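Local coordinates for putative polysaccharide biosynthesis protein with aminopeptidase-like domain (Clostridium acetobutylicum, PDB 3K9T) that is probably involved in making modified polysaccharides and binds one zinc ion per subunit, with no peptidase activity expected despite its aminopeptidase-like domain, at residues A[251-256]-A[317-322]; A[216-221]-A[351-356]; A[52-57]-A[169-174]. All blocks are in the same frame, centred on the assembly; numbering follows the deposited sequence.

Interaction 1 (A[251-256]-A[317-322]); sequences ATCVGD and SCYGFD
The carboxylate of Asp-256 holds Ser-317 at two points. Asp-256 OD1 accepts the backbone N-H of Ser-317 through its syn lone pair, with Ser-317 N at 2.9 Å and an N-H...O angle of 153°. Its OD2 accepts from Ser-317 OG. The modelled 2.4 Å between Asp-256 OD2 and Ser-317 OG is very short, so that length is doubtful. With OG beside the backbone N (chi1 -57°), both donors of Ser-317 face the same carboxylate. Each oxygen has a further donor, Asn-195 ND2 for OD1 and Gly-258 N for OD2, which helps hold the carboxylate in place.

Sulfur-aromatic contacts form the second group. Cys-253 SG sits at the edge of the Phe-321 ring, 79° off the ring normal and 3.9 Å from Phe-321 CE2. The same sulfur meets the Tyr-319 ring obliquely. A type II turn from Cys-318 to Phe-321, with Gly-320 at its third position, carries both rings.

The third group is close packing. The Cys-253 methylene approaches a carbonyl oxygen tightly, with CB 3.2 Å from Ser-317 O. Thr-252 CG2 touches the edge of the Tyr-319 ring, 3.9 Å from Tyr-319 CE2, and the two side chains cross at about a right angle. The Thr-252 hydroxyl pairs instead with Tyr-187 OH.

The zinc site is close by. The side chain of Cys-253 is about 4 Å from that of the zinc ligand Asp-196, and the Tyr-319 side chain is about 6 Å from the zinc ion. The two loops follow the neighbouring parallel strands 245-250 and 311-315, and helix 194-211 packs against Cys-253, Val-254 and Phe-321.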
# COMPACT_ATOMS: atom_id res chain seq x y z
N ALA A 251 -12.66 23.16 -15.13
CA ALA A 251 -14.04 23.05 -14.71
C ALA A 251 -14.92 22.74 -15.92
O ALA A 251 -14.97 23.50 -16.88
CB ALA A 251 -14.51 24.33 -14.03
N THR A 252 -15.62 21.63 -15.84
CA THR A 252 -16.59 21.27 -16.84
C THR A 252 -17.60 20.35 -16.19
O THR A 252 -17.33 19.79 -15.12
CB THR A 252 -15.92 20.58 -18.03
OG1 THR A 252 -16.93 20.20 -18.94
CG2 THR A 252 -15.12 19.36 -17.62
N CYS A 253 -18.78 20.22 -16.80
CA CYS A 253 -19.81 19.29 -16.34
C CYS A 253 -20.11 19.40 -14.86
O CYS A 253 -20.19 18.38 -14.17
CB CYS A 253 -19.37 17.85 -16.66
SG CYS A 253 -19.19 17.53 -18.44
N VAL A 254 -20.29 20.63 -14.39
CA VAL A 254 -20.41 20.89 -12.98
C VAL A 254 -21.84 21.20 -12.54
O VAL A 254 -22.04 21.65 -11.39
CB VAL A 254 -19.47 22.05 -12.53
CG1 VAL A 254 -18.01 21.61 -12.56
CG2 VAL A 254 -19.72 23.29 -13.38
N GLY A 255 -22.83 20.92 -13.39
CA GLY A 255 -24.19 21.41 -13.17
C GLY A 255 -25.35 20.45 -12.96
O GLY A 255 -26.46 20.90 -12.59
N ASP A 256 -25.15 19.16 -13.21
CA ASP A 256 -26.22 18.19 -13.06
C ASP A 256 -26.48 17.71 -11.64
O ASP A 256 -25.74 18.08 -10.71
CB ASP A 256 -25.96 16.99 -13.95
CG ASP A 256 -24.77 16.17 -13.52
OD1 ASP A 256 -23.60 16.57 -13.81
OD2 ASP A 256 -25.02 15.09 -12.94
N SER A 317 -21.28 14.96 -12.97
CA SER A 317 -21.30 13.81 -13.86
C SER A 317 -20.37 14.14 -15.00
O SER A 317 -20.60 15.01 -15.84
CB SER A 317 -22.71 13.44 -14.35
OG SER A 317 -23.58 13.20 -13.24
N CYS A 318 -19.26 13.43 -14.99
CA CYS A 318 -18.24 13.59 -15.97
C CYS A 318 -18.72 13.35 -17.43
O CYS A 318 -19.65 12.58 -17.67
CB CYS A 318 -17.11 12.62 -15.57
SG CYS A 318 -15.78 12.62 -16.74
N TYR A 319 -18.11 14.06 -18.39
CA TYR A 319 -18.36 13.86 -19.84
C TYR A 319 -18.37 12.35 -20.16
O TYR A 319 -17.54 11.60 -19.69
CB TYR A 319 -17.34 14.64 -20.72
CG TYR A 319 -15.94 14.67 -20.17
CD1 TYR A 319 -15.13 13.54 -20.19
CD2 TYR A 319 -15.42 15.83 -19.61
CE1 TYR A 319 -13.83 13.57 -19.66
CE2 TYR A 319 -14.11 15.87 -19.09
CZ TYR A 319 -13.34 14.75 -19.11
OH TYR A 319 -12.06 14.80 -18.57
N GLY A 320 -19.34 11.94 -20.98
CA GLY A 320 -19.63 10.53 -21.17
C GLY A 320 -20.99 10.21 -20.58
O GLY A 320 -21.57 9.19 -20.87
N PHE A 321 -21.50 11.10 -19.72
CA PHE A 321 -22.84 10.95 -19.15
C PHE A 321 -23.94 10.76 -20.21
O PHE A 321 -23.83 11.18 -21.38
CB PHE A 321 -23.15 12.14 -18.24
CG PHE A 321 -23.26 13.48 -18.96
CD1 PHE A 321 -24.48 13.89 -19.52
CD2 PHE A 321 -22.18 14.35 -19.02
CE1 PHE A 321 -24.58 15.10 -20.16
CE2 PHE A 321 -22.29 15.56 -19.65
CZ PHE A 321 -23.49 15.94 -20.22
N ASP A 322 -25.01 10.11 -19.80
CA ASP A 322 -26.11 9.82 -20.72
C ASP A 322 -26.75 11.11 -21.20
O ASP A 322 -27.27 11.89 -20.41
CB ASP A 322 -27.17 8.98 -20.06
CG ASP A 322 -28.25 8.53 -21.03
OD1 ASP A 322 -27.92 8.22 -22.20
OD2 ASP A 322 -29.42 8.48 -20.61

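Interaction 2 (A[216-221]-A[351-356]); sequences TKYSYR and YTIENN
Glu-354 turns its carboxylate onto the backbone of Lys-217 and Tyr-218. Lys-217 N donates to Glu-354 OE1 at 2.8 Å, almost straight at 176° and onto the syn lone pair. Tyr-218 N reaches Glu-354 OE2 at 3.1 Å, also on the syn side but 19° out of the carboxylate plane. From the anti side, also tilted out of plane, Tyr-220 OH donates to Glu-354 OE2 at 2.7 Å. Three donors thus fix the rotation of this buried carboxylate. The glutamate chain reaches them by bending at chi2 (-81°).

The contact joins the C-terminal part of helix 336-355 to strand 219-225 and the loop before it. This is an inner strand of the mixed sheet in the aminopeptidase-like alpha/beta core. Two waters bridge helix carbonyls to side chains. Water 1 is 2.6 Å from Lys-217 NZ and 2.8 Å from Glu-354 O. Water 2 is 2.7 Å from Tyr-218 OH and 2.6 Å from Ile-353 O. Within the loop, Thr-216 OG1 donates to Tyr-218 O.

Apolar packing lies beyond. Ile-353 CG2 rests 3.6 Å from Tyr-218 CD2. Ile-182 of the adjacent strand 181-187 touches Tyr-218, Tyr-220 and Ile-353.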
# COMPACT_ATOMS: atom_id res chain seq x y z
N THR A 216 -6.31 37.77 -1.44
CA THR A 216 -5.77 36.41 -1.51
C THR A 216 -4.26 36.36 -1.43
O THR A 216 -3.59 37.31 -1.80
CB THR A 216 -6.21 35.68 -2.83
OG1 THR A 216 -5.67 36.37 -3.97
CG2 THR A 216 -7.71 35.62 -2.93
N LYS A 217 -3.74 35.23 -0.91
CA LYS A 217 -2.29 34.98 -0.81
C LYS A 217 -1.78 34.66 -2.20
O LYS A 217 -0.78 35.22 -2.67
CB LYS A 217 -2.01 33.79 0.14
CG LYS A 217 -0.54 33.27 0.26
CD LYS A 217 -0.46 32.06 1.26
CE LYS A 217 0.70 31.06 0.98
NZ LYS A 217 1.09 30.21 2.17
N TYR A 218 -2.48 33.75 -2.85
CA TYR A 218 -2.14 33.37 -4.20
C TYR A 218 -2.78 34.28 -5.26
O TYR A 218 -3.75 35.00 -5.00
CB TYR A 218 -2.53 31.93 -4.47
CG TYR A 218 -1.73 30.92 -3.70
CD1 TYR A 218 -0.44 30.59 -4.06
CD2 TYR A 218 -2.28 30.26 -2.61
CE1 TYR A 218 0.29 29.65 -3.36
CE2 TYR A 218 -1.56 29.33 -1.91
CZ TYR A 218 -0.29 29.01 -2.29
OH TYR A 218 0.39 28.06 -1.59
N SER A 219 -2.15 34.26 -6.44
CA SER A 219 -2.66 34.90 -7.62
C SER A 219 -3.52 33.86 -8.29
O SER A 219 -3.28 32.67 -8.12
CB SER A 219 -1.54 35.35 -8.54
OG SER A 219 -0.87 36.47 -7.99
N TYR A 220 -4.56 34.32 -8.99
CA TYR A 220 -5.51 33.46 -9.64
C TYR A 220 -5.70 33.90 -11.08
O TYR A 220 -5.88 35.07 -11.33
CB TYR A 220 -6.84 33.48 -8.88
CG TYR A 220 -6.76 32.77 -7.57
CD1 TYR A 220 -6.20 33.41 -6.46
CD2 TYR A 220 -7.25 31.46 -7.42
CE1 TYR A 220 -6.11 32.77 -5.24
CE2 TYR A 220 -7.17 30.79 -6.19
CZ TYR A 220 -6.57 31.46 -5.11
OH TYR A 220 -6.47 30.85 -3.88
N ARG A 221 -5.66 32.94 -12.00
CA ARG A 221 -5.89 33.21 -13.41
C ARG A 221 -7.03 32.37 -13.90
O ARG A 221 -7.08 31.17 -13.64
CB ARG A 221 -4.68 32.88 -14.22
CG ARG A 221 -4.77 33.26 -15.70
CD ARG A 221 -3.47 32.86 -16.46
NE ARG A 221 -2.30 33.43 -15.80
CZ ARG A 221 -1.92 34.71 -15.89
NH1 ARG A 221 -2.59 35.56 -16.64
NH2 ARG A 221 -0.85 35.15 -15.23
N TYR A 351 -10.45 28.05 -0.30
CA TYR A 351 -10.19 28.30 1.12
C TYR A 351 -9.07 27.39 1.63
O TYR A 351 -8.21 27.84 2.37
CB TYR A 351 -11.47 28.06 1.95
CG TYR A 351 -11.29 28.18 3.46
CD1 TYR A 351 -10.78 27.12 4.22
CD2 TYR A 351 -11.66 29.34 4.13
CE1 TYR A 351 -10.63 27.23 5.60
CE2 TYR A 351 -11.52 29.46 5.52
CZ TYR A 351 -11.02 28.40 6.25
OH TYR A 351 -10.87 28.52 7.61
N THR A 352 -9.05 26.12 1.24
CA THR A 352 -8.01 25.18 1.72
C THR A 352 -6.62 25.55 1.14
O THR A 352 -5.61 25.57 1.84
CB THR A 352 -8.40 23.71 1.41
OG1 THR A 352 -9.71 23.45 1.92
CG2 THR A 352 -7.42 22.74 2.06
N ILE A 353 -6.60 25.85 -0.15
CA ILE A 353 -5.38 26.26 -0.81
C ILE A 353 -4.77 27.44 -0.09
O ILE A 353 -3.58 27.45 0.19
CB ILE A 353 -5.65 26.68 -2.27
CG1 ILE A 353 -5.98 25.47 -3.13
CG2 ILE A 353 -4.45 27.45 -2.87
CD1 ILE A 353 -6.61 25.89 -4.46
N GLU A 354 -5.60 28.42 0.21
CA GLU A 354 -5.15 29.67 0.81
C GLU A 354 -4.66 29.53 2.25
O GLU A 354 -3.67 30.14 2.63
CB GLU A 354 -6.30 30.66 0.78
CG GLU A 354 -6.58 31.22 -0.58
CD GLU A 354 -5.65 32.34 -0.93
OE1 GLU A 354 -5.46 33.22 -0.08
OE2 GLU A 354 -5.11 32.33 -2.07
N ASN A 355 -5.36 28.72 3.04
CA ASN A 355 -5.04 28.53 4.46
C ASN A 355 -4.17 27.32 4.83
O ASN A 355 -4.05 27.00 6.01
CB ASN A 355 -6.34 28.46 5.29
CG ASN A 355 -7.10 29.77 5.28
OD1 ASN A 355 -6.56 30.79 5.69
ND2 ASN A 355 -8.36 29.75 4.82
N ASN A 356 -3.56 26.67 3.84
CA ASN A 356 -2.69 25.52 4.09
C ASN A 356 -1.30 25.96 4.52
O ASN A 356 -0.33 25.75 3.80
CB ASN A 356 -2.56 24.61 2.83
CG ASN A 356 -1.84 23.29 3.13
OD1 ASN A 356 -1.87 22.82 4.25
ND2 ASN A 356 -1.21 22.69 2.11
O HOH W 1 -1.20 29.00 2.17
O HOH W 2 -1.35 26.29 -0.64

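Interaction 3 (A[52-57]-A[169-174]); sequences EIHEVK and YGEYYI
Strands 52-57 and 169-174 run antiparallel, with hydrogen-bonded pairs Glu-52/Glu-171 and His-54/Tyr-169 on either side of the non-hydrogen-bonded pair Ile-53/Gly-170, and with bonds of 2.7 Å from His-54 N to Tyr-169 O and 2.8 Å from Glu-52 N to Glu-171 O.

On the face with Glu-52 and Glu-171, His-54 CB lies over the centre of the Tyr-169 ring, and its imidazole is displaced toward the hydroxyl end. Tyr-169 CG stands between the backbone N and carbonyl carbon (chi1 72°), which swings the ring toward strand 52-57. His-54 CB is 3.6 Å from the ring centroid of Tyr-169, a CH-pi contact over the face. The two ring planes are 14° apart but slid, with the centroids of His-54 and Tyr-169 4.5 Å apart, so they overlap little. The phenol oxygen of Tyr-169 comes over one face of the imidazole, near its rim.

Strand 52-57 is an outermost strand of the mixed sheet within this chain, in the aminopeptidase-like core. The insert domain leaves the core at its end and returns just before strand 166-174, so the pair sits at the root of the insert.

Val-56 CG2 meets the edge of the tyrosine ring, 4.0 Å from Tyr-169 CE2. Tyr-169 OH bonds to Arg-237 NE, and Glu-171 OE2 forms a salt bridge with Arg-221. Helix 229-237 lies against this face, touching Val-56 and Tyr-169 through Thr-233. On the other face, Ile-53 CD1 lies over Gly-170, 3.8 Å from Gly-170 CA.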
# COMPACT_ATOMS: atom_id res chain seq x y z
N GLU A 52 -9.68 40.24 -20.30
CA GLU A 52 -8.93 40.65 -21.46
C GLU A 52 -9.24 39.62 -22.57
O GLU A 52 -9.08 38.41 -22.38
CB GLU A 52 -7.45 40.76 -21.17
CG GLU A 52 -6.73 41.11 -22.44
CD GLU A 52 -5.26 41.37 -22.27
OE1 GLU A 52 -4.72 41.03 -21.19
OE2 GLU A 52 -4.66 41.89 -23.24
N ILE A 53 -9.73 40.12 -23.70
CA ILE A 53 -10.07 39.28 -24.85
C ILE A 53 -8.91 39.28 -25.85
O ILE A 53 -8.36 40.32 -26.19
CB ILE A 53 -11.38 39.76 -25.49
CG1 ILE A 53 -12.51 39.68 -24.46
CG2 ILE A 53 -11.72 38.95 -26.75
CD1 ILE A 53 -12.84 38.29 -23.99
N HIS A 54 -8.50 38.09 -26.28
CA HIS A 54 -7.39 37.92 -27.21
C HIS A 54 -7.91 37.39 -28.54
O HIS A 54 -8.86 36.60 -28.57
CB HIS A 54 -6.34 36.95 -26.64
CG HIS A 54 -5.59 37.48 -25.46
ND1 HIS A 54 -4.36 38.10 -25.57
CD2 HIS A 54 -5.88 37.47 -24.13
CE1 HIS A 54 -3.94 38.47 -24.37
NE2 HIS A 54 -4.85 38.10 -23.48
N GLU A 55 -7.30 37.81 -29.63
CA GLU A 55 -7.67 37.32 -30.95
C GLU A 55 -6.39 36.89 -31.67
O GLU A 55 -5.54 37.74 -31.99
CB GLU A 55 -8.42 38.40 -31.75
CG GLU A 55 -9.78 38.79 -31.19
CD GLU A 55 -10.90 37.83 -31.49
OE1 GLU A 55 -10.74 36.98 -32.39
OE2 GLU A 55 -11.99 37.94 -30.87
N VAL A 56 -6.22 35.59 -31.87
CA VAL A 56 -5.02 35.06 -32.53
C VAL A 56 -5.36 34.73 -33.99
O VAL A 56 -6.30 33.98 -34.25
CB VAL A 56 -4.48 33.82 -31.78
CG1 VAL A 56 -3.17 33.37 -32.39
CG2 VAL A 56 -4.33 34.15 -30.30
N LYS A 57 -4.60 35.31 -34.91
CA LYS A 57 -4.85 35.17 -36.36
C LYS A 57 -4.85 33.73 -36.85
O LYS A 57 -4.02 32.91 -36.46
CB LYS A 57 -3.81 35.98 -37.19
CG LYS A 57 -4.22 37.45 -37.53
CD LYS A 57 -3.24 38.13 -38.52
N TYR A 169 -9.96 34.11 -27.26
CA TYR A 169 -9.94 33.58 -25.89
C TYR A 169 -9.97 34.72 -24.89
O TYR A 169 -9.48 35.82 -25.18
CB TYR A 169 -8.80 32.58 -25.60
CG TYR A 169 -7.39 33.15 -25.50
CD1 TYR A 169 -6.91 33.66 -24.33
CD2 TYR A 169 -6.54 33.09 -26.56
CE1 TYR A 169 -5.65 34.11 -24.22
CE2 TYR A 169 -5.25 33.56 -26.46
CZ TYR A 169 -4.81 34.06 -25.30
OH TYR A 169 -3.53 34.56 -25.21
N GLY A 170 -10.57 34.47 -23.73
CA GLY A 170 -10.67 35.45 -22.66
C GLY A 170 -9.87 35.07 -21.42
O GLY A 170 -9.71 33.89 -21.11
N GLU A 171 -9.43 36.06 -20.67
CA GLU A 171 -8.56 35.82 -19.53
C GLU A 171 -8.76 36.89 -18.44
O GLU A 171 -8.87 38.09 -18.73
CB GLU A 171 -7.13 35.84 -20.05
CG GLU A 171 -6.04 35.59 -19.08
CD GLU A 171 -4.67 35.51 -19.78
OE1 GLU A 171 -4.60 35.67 -21.02
OE2 GLU A 171 -3.67 35.22 -19.11
N TYR A 172 -8.80 36.44 -17.19
CA TYR A 172 -8.91 37.35 -16.05
C TYR A 172 -7.88 36.95 -15.01
O TYR A 172 -7.75 35.76 -14.69
CB TYR A 172 -10.31 37.30 -15.46
CG TYR A 172 -10.49 38.15 -14.23
CD1 TYR A 172 -10.06 39.47 -14.19
CD2 TYR A 172 -11.14 37.63 -13.11
CE1 TYR A 172 -10.24 40.23 -13.06
CE2 TYR A 172 -11.33 38.40 -11.98
CZ TYR A 172 -10.88 39.69 -11.96
OH TYR A 172 -11.09 40.43 -10.84
N TYR A 173 -7.11 37.92 -14.54
CA TYR A 173 -6.03 37.70 -13.57
C TYR A 173 -6.22 38.52 -12.31
O TYR A 173 -6.41 39.70 -12.39
CB TYR A 173 -4.71 38.12 -14.19
CG TYR A 173 -3.53 37.92 -13.29
CD1 TYR A 173 -3.06 36.64 -13.02
CD2 TYR A 173 -2.87 39.00 -12.71
CE1 TYR A 173 -1.99 36.45 -12.21
CE2 TYR A 173 -1.77 38.81 -11.88
CZ TYR A 173 -1.35 37.54 -11.65
OH TYR A 173 -0.27 37.33 -10.85
N ILE A 174 -6.19 37.87 -11.15
CA ILE A 174 -6.24 38.51 -9.86
C ILE A 174 -4.84 38.36 -9.26
O ILE A 174 -4.34 37.23 -9.10
CB ILE A 174 -7.24 37.82 -8.92
CG1 ILE A 174 -8.65 37.90 -9.48
CG2 ILE A 174 -7.20 38.43 -7.52
CD1 ILE A 174 -9.68 37.12 -8.66

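From the N terminus, strand 52-57 comes first. Interaction 3 closes when the chain returns from the insert as strand 166-174. This loop is complete before the others begin. Interaction 2 opens at 216-221 and interaction 1 at 251-256. Interaction 1 closes first, at 317-322, and interaction 2 closes at 351-356, so 1 nests within 2. No loops cross. Interaction 2 ties helix 336-355 to the entry of strand 219-225. That strand neighbours 166-174, and a probable backbone hydrogen bond between Tyr-220 O and Ile-174 N links interactions 2 and 3. Interaction 1 joins the loops after strands 245-250 and 311-315 near the zinc, its centre about 25 Å from that of interaction 3.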